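Local coordinates for protein HIRA (PDB 5YJE) that cooperates with ASF1A to deposit histones into chromatin independently of DNA replication and works as a transcriptional corepressor, at residues W88-L97 / V108-S119. Numbering follows the deposited sequence.
Sequences WETVLTSRIL and VACEKRMLSVFS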
loop_
_atom_site.group_PDB
_atom_site.type_symbol
_atom_site.label_atom_id
_atom_site.label_comp_id
_atom_site.label_asym_id
_atom_site.label_seq_id
_atom_site.Cartn_x
_atom_site.Cartn_y
_atom_site.Cartn_z
ATOM N N TRP B 88 19.511 8.521 -29.914
ATOM C CA TRP B 88 19.622 9.554 -28.894
ATOM C C TRP B 88 20.747 9.200 -27.925
ATOM O O TRP B 88 21.266 8.078 -27.919
ATOM C CB TRP B 88 18.284 9.782 -28.170
ATOM C CG TRP B 88 17.686 8.659 -27.352
ATOM C CD1 TRP B 88 16.632 7.852 -27.704
ATOM C CD2 TRP B 88 18.056 8.267 -26.023
ATOM N NE1 TRP B 88 16.343 6.966 -26.690
ATOM C CE2 TRP B 88 17.199 7.201 -25.646
ATOM C CE3 TRP B 88 19.021 8.710 -25.113
ATOM C CZ2 TRP B 88 17.290 6.573 -24.400
ATOM C CZ3 TRP B 88 19.107 8.090 -23.878
ATOM C CH2 TRP B 88 18.247 7.030 -23.532
ATOM N N GLU B 89 21.173 10.184 -27.133
ATOM C CA GLU B 89 22.173 9.901 -26.117
ATOM C C GLU B 89 22.019 10.860 -24.944
ATOM O O GLU B 89 21.218 11.793 -24.975
ATOM C CB GLU B 89 23.593 9.928 -26.696
ATOM C CG GLU B 89 24.039 11.209 -27.334
ATOM C CD GLU B 89 25.418 11.057 -27.975
ATOM O OE1 GLU B 89 25.538 10.248 -28.920
ATOM O OE2 GLU B 89 26.398 11.712 -27.528
ATOM N N THR B 90 22.766 10.576 -23.881
ATOM C CA THR B 90 22.676 11.315 -22.632
ATOM C C THR B 90 23.892 10.920 -21.815
ATOM O O THR B 90 24.616 9.980 -22.170
ATOM C CB THR B 90 21.350 11.035 -21.875
ATOM O OG1 THR B 90 21.174 12.009 -20.856
ATOM C CG2 THR B 90 21.320 9.652 -21.185
ATOM N N VAL B 91 24.108 11.646 -20.715
ATOM C CA VAL B 91 25.204 11.357 -19.800
ATOM C C VAL B 91 24.659 11.116 -18.396
ATOM O O VAL B 91 23.602 11.624 -18.005
ATOM C CB VAL B 91 26.259 12.482 -19.773
ATOM C CG1 VAL B 91 26.966 12.572 -21.117
ATOM C CG2 VAL B 91 25.616 13.790 -19.429
ATOM N N LEU B 92 25.410 10.332 -17.635
ATOM C CA LEU B 92 25.139 10.053 -16.239
ATOM C C LEU B 92 26.422 10.330 -15.472
ATOM O O LEU B 92 27.505 10.374 -16.054
ATOM C CB LEU B 92 24.670 8.591 -16.034
ATOM C CG LEU B 92 23.262 8.407 -16.613
ATOM C CD1 LEU B 92 23.282 7.898 -18.030
ATOM C CD2 LEU B 92 22.360 7.565 -15.704
ATOM N N THR B 93 26.296 10.540 -14.163
ATOM C CA THR B 93 27.444 10.893 -13.336
ATOM C C THR B 93 28.026 9.706 -12.585
ATOM O O THR B 93 28.856 9.911 -11.696
ATOM C CB THR B 93 27.075 12.014 -12.337
ATOM O OG1 THR B 93 25.993 11.598 -11.492
ATOM C CG2 THR B 93 26.671 13.284 -13.071
ATOM N N SER B 94 27.603 8.474 -12.895
ATOM C CA SER B 94 28.237 7.284 -12.336
ATOM C C SER B 94 28.263 6.186 -13.389
ATOM O O SER B 94 27.550 6.243 -14.396
ATOM C CB SER B 94 27.543 6.786 -11.050
ATOM O OG SER B 94 26.161 6.646 -11.241
ATOM N N ARG B 95 29.119 5.191 -13.157
ATOM C CA ARG B 95 29.265 4.102 -14.119
ATOM C C ARG B 95 27.968 3.308 -14.263
ATOM O O ARG B 95 27.334 2.936 -13.274
ATOM C CB ARG B 95 30.407 3.177 -13.703
ATOM C CG ARG B 95 31.685 3.928 -13.429
ATOM C CD ARG B 95 32.905 3.278 -14.068
ATOM N NE ARG B 95 33.378 2.072 -13.390
ATOM C CZ ARG B 95 33.906 2.057 -12.171
ATOM N NH1 ARG B 95 34.337 0.917 -11.645
ATOM N NH2 ARG B 95 33.983 3.177 -11.465
ATOM N N ILE B 96 27.576 3.065 -15.507
ATOM C CA ILE B 96 26.433 2.214 -15.812
ATOM C C ILE B 96 26.866 0.749 -15.776
ATOM O O ILE B 96 27.791 0.345 -16.490
ATOM C CB ILE B 96 25.825 2.583 -17.171
ATOM C CG1 ILE B 96 25.352 4.041 -17.134
ATOM C CG2 ILE B 96 24.668 1.627 -17.513
ATOM C CD1 ILE B 96 25.182 4.687 -18.499
ATOM N N LEU B 97 26.192 -0.044 -14.936
ATOM C CA LEU B 97 26.460 -1.465 -14.742
ATOM C C LEU B 97 25.612 -2.334 -15.658
ATOM O O LEU B 97 26.130 -3.270 -16.278
ATOM C CB LEU B 97 26.216 -1.854 -13.285
ATOM C CG LEU B 97 27.187 -1.271 -12.270
ATOM C CD1 LEU B 97 26.789 -1.611 -10.801
ATOM C CD2 LEU B 97 28.607 -1.765 -12.615
ATOM N N VAL B 108 18.713 2.302 -16.850
ATOM C CA VAL B 108 20.086 1.913 -16.576
ATOM C C VAL B 108 20.245 1.811 -15.075
ATOM O O VAL B 108 19.660 2.598 -14.319
ATOM C CB VAL B 108 21.135 2.897 -17.169
ATOM C CG1 VAL B 108 21.143 2.842 -18.710
ATOM C CG2 VAL B 108 20.894 4.288 -16.687
ATOM N N ALA B 109 21.038 0.840 -14.645
ATOM C CA ALA B 109 21.432 0.749 -13.254
ATOM C C ALA B 109 22.930 0.996 -13.161
ATOM O O ALA B 109 23.711 0.463 -13.962
ATOM C CB ALA B 109 21.041 -0.601 -12.637
ATOM N N CYS B 110 23.289 1.814 -12.173
ATOM C CA CYS B 110 24.590 2.415 -11.973
ATOM C C CYS B 110 25.098 2.076 -10.584
ATOM O O CYS B 110 24.318 1.856 -9.648
ATOM C CB CYS B 110 24.538 3.960 -12.115
ATOM S SG CYS B 110 23.829 4.565 -13.673
ATOM N N GLU B 111 26.430 2.102 -10.462
ATOM C CA GLU B 111 27.107 2.023 -9.173
ATOM C C GLU B 111 26.531 3.050 -8.211
ATOM O O GLU B 111 25.947 4.051 -8.652
ATOM C CB GLU B 111 28.607 2.249 -9.330
ATOM C CG GLU B 111 29.301 1.276 -10.259
ATOM C CD GLU B 111 30.788 1.566 -10.361
ATOM O OE1 GLU B 111 31.160 2.761 -10.464
ATOM O OE2 GLU B 111 31.587 0.605 -10.313
ATOM N N LYS B 112 26.736 2.836 -6.907
ATOM C CA LYS B 112 26.065 3.613 -5.860
ATOM C C LYS B 112 24.556 3.353 -5.881
ATOM O O LYS B 112 23.760 4.219 -5.480
ATOM C CB LYS B 112 26.347 5.124 -5.969
ATOM C CG LYS B 112 27.790 5.539 -5.700
ATOM N N ARG B 113 24.178 2.175 -6.411
ATOM C CA ARG B 113 22.845 1.591 -6.264
ATOM C C ARG B 113 21.765 2.493 -6.847
ATOM O O ARG B 113 20.682 2.652 -6.258
ATOM C CB ARG B 113 22.543 1.267 -4.795
ATOM C CG ARG B 113 23.394 0.151 -4.208
ATOM C CD ARG B 113 23.708 0.388 -2.733
ATOM N NE ARG B 113 22.503 0.519 -1.952
ATOM C CZ ARG B 113 22.371 1.296 -0.876
ATOM N NH1 ARG B 113 23.393 2.031 -0.430
ATOM N NH2 ARG B 113 21.196 1.341 -0.247
ATOM N N MET B 114 22.062 3.115 -7.993
ATOM C CA MET B 114 21.139 4.084 -8.570
ATOM C C MET B 114 20.520 3.515 -9.826
ATOM O O MET B 114 21.193 2.851 -10.607
ATOM C CB MET B 114 21.808 5.413 -8.932
ATOM C CG MET B 114 22.460 6.184 -7.798
ATOM S SD MET B 114 21.491 6.583 -6.336
ATOM C CE MET B 114 19.905 7.119 -6.948
ATOM N N LEU B 115 19.252 3.820 -10.038
ATOM C CA LEU B 115 18.539 3.388 -11.224
ATOM C C LEU B 115 17.921 4.610 -11.887
ATOM O O LEU B 115 17.242 5.396 -11.222
ATOM C CB LEU B 115 17.478 2.354 -10.843
ATOM C CG LEU B 115 16.319 2.172 -11.807
ATOM C CD1 LEU B 115 16.788 1.481 -13.064
ATOM C CD2 LEU B 115 15.258 1.379 -11.119
ATOM N N SER B 116 18.168 4.790 -13.186
ATOM C CA SER B 116 17.628 5.932 -13.916
ATOM C C SER B 116 16.774 5.452 -15.076
ATOM O O SER B 116 17.059 4.434 -15.708
ATOM C CB SER B 116 18.732 6.863 -14.423
ATOM O OG SER B 116 19.477 7.409 -13.340
ATOM N N VAL B 117 15.696 6.174 -15.332
ATOM C CA VAL B 117 14.699 5.761 -16.307
ATOM C C VAL B 117 14.511 6.897 -17.311
ATOM O O VAL B 117 14.272 8.048 -16.921
ATOM C CB VAL B 117 13.375 5.368 -15.616
ATOM C CG1 VAL B 117 12.317 4.972 -16.639
ATOM C CG2 VAL B 117 13.633 4.229 -14.596
ATOM N N PHE B 118 14.632 6.561 -18.596
ATOM C CA PHE B 118 14.619 7.482 -19.720
ATOM C C PHE B 118 13.502 7.122 -20.693
ATOM O O PHE B 118 13.152 5.946 -20.875
ATOM C CB PHE B 118 15.966 7.479 -20.457
ATOM C CG PHE B 118 17.088 7.965 -19.619
ATOM C CD1 PHE B 118 17.838 7.085 -18.861
ATOM C CD2 PHE B 118 17.366 9.327 -19.543
ATOM C CE1 PHE B 118 18.865 7.550 -18.052
ATOM C CE2 PHE B 118 18.375 9.802 -18.729
ATOM C CZ PHE B 118 19.141 8.913 -17.991
ATOM N N SER B 119 12.942 8.157 -21.316
ATOM C CA SER B 119 11.885 7.970 -22.296
ATOM C C SER B 119 12.439 7.340 -23.568
ATOM O O SER B 119 13.652 7.186 -23.760
ATOM C CB SER B 119 11.221 9.302 -22.642
ATOM O OG SER B 119 12.033 10.046 -23.548
#
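Leu97 and Ala109, next to Ile96 and Cys110, illustrate how a chain leaving one antiparallel sheet is taken up by the next, here in the C-terminal part of HIRA. Two backbone hydrogen bonds tie strand 96-101 to its hairpin partner 105-110 just after the 93-95 link: Leu97 N gives to Ala109 O at 2.7 Å, and Glu111 N to Arg95 O at 3.1 Å, nearly in line with that carbonyl. They flank the non-hydrogen-bonded pair Ile96–Cys110, where Cys110 CA adds a CA-H...O contact to Arg95 O.

The one salt bridge across the two segments is Arg95 with Glu111. The bent chain of Arg95 turns one guanidinium face to the Glu111 carboxylate, the planes 71° apart; Arg95 NH2 lies 3.0 Å from Glu111 OE1, but no N-H points at that oxygen, making the attraction purely electrostatic. A methionine in place of Arg95 would probably leave the Glu111 carboxylate without this mate.

Most of the remaining contact is apolar, much of it between the sheets. Leu92 CD2 sits 3.7 Å from Val108 CG2, touches Ser116 OG, itself hydrogen-bonded to Arg124, and meets the edge of the Phe118 ring. Thr90 CG2 makes a CH-pi contact over a face of that ring, 4.2 Å from its centroid. Trp88 CG lies between the backbone N and the carbonyl carbon (chi1 64°), and from there CH2 meets Phe118 CB at 3.9 Å.

Strand 86-92, outermost in the first sheet, thus faces strand 114-119 of the next four-stranded sheet, consistent with blades of a beta-propeller: backbone bonds fix the register of Ile96 and Cys110, while packing round Phe118 holds sheet against sheet.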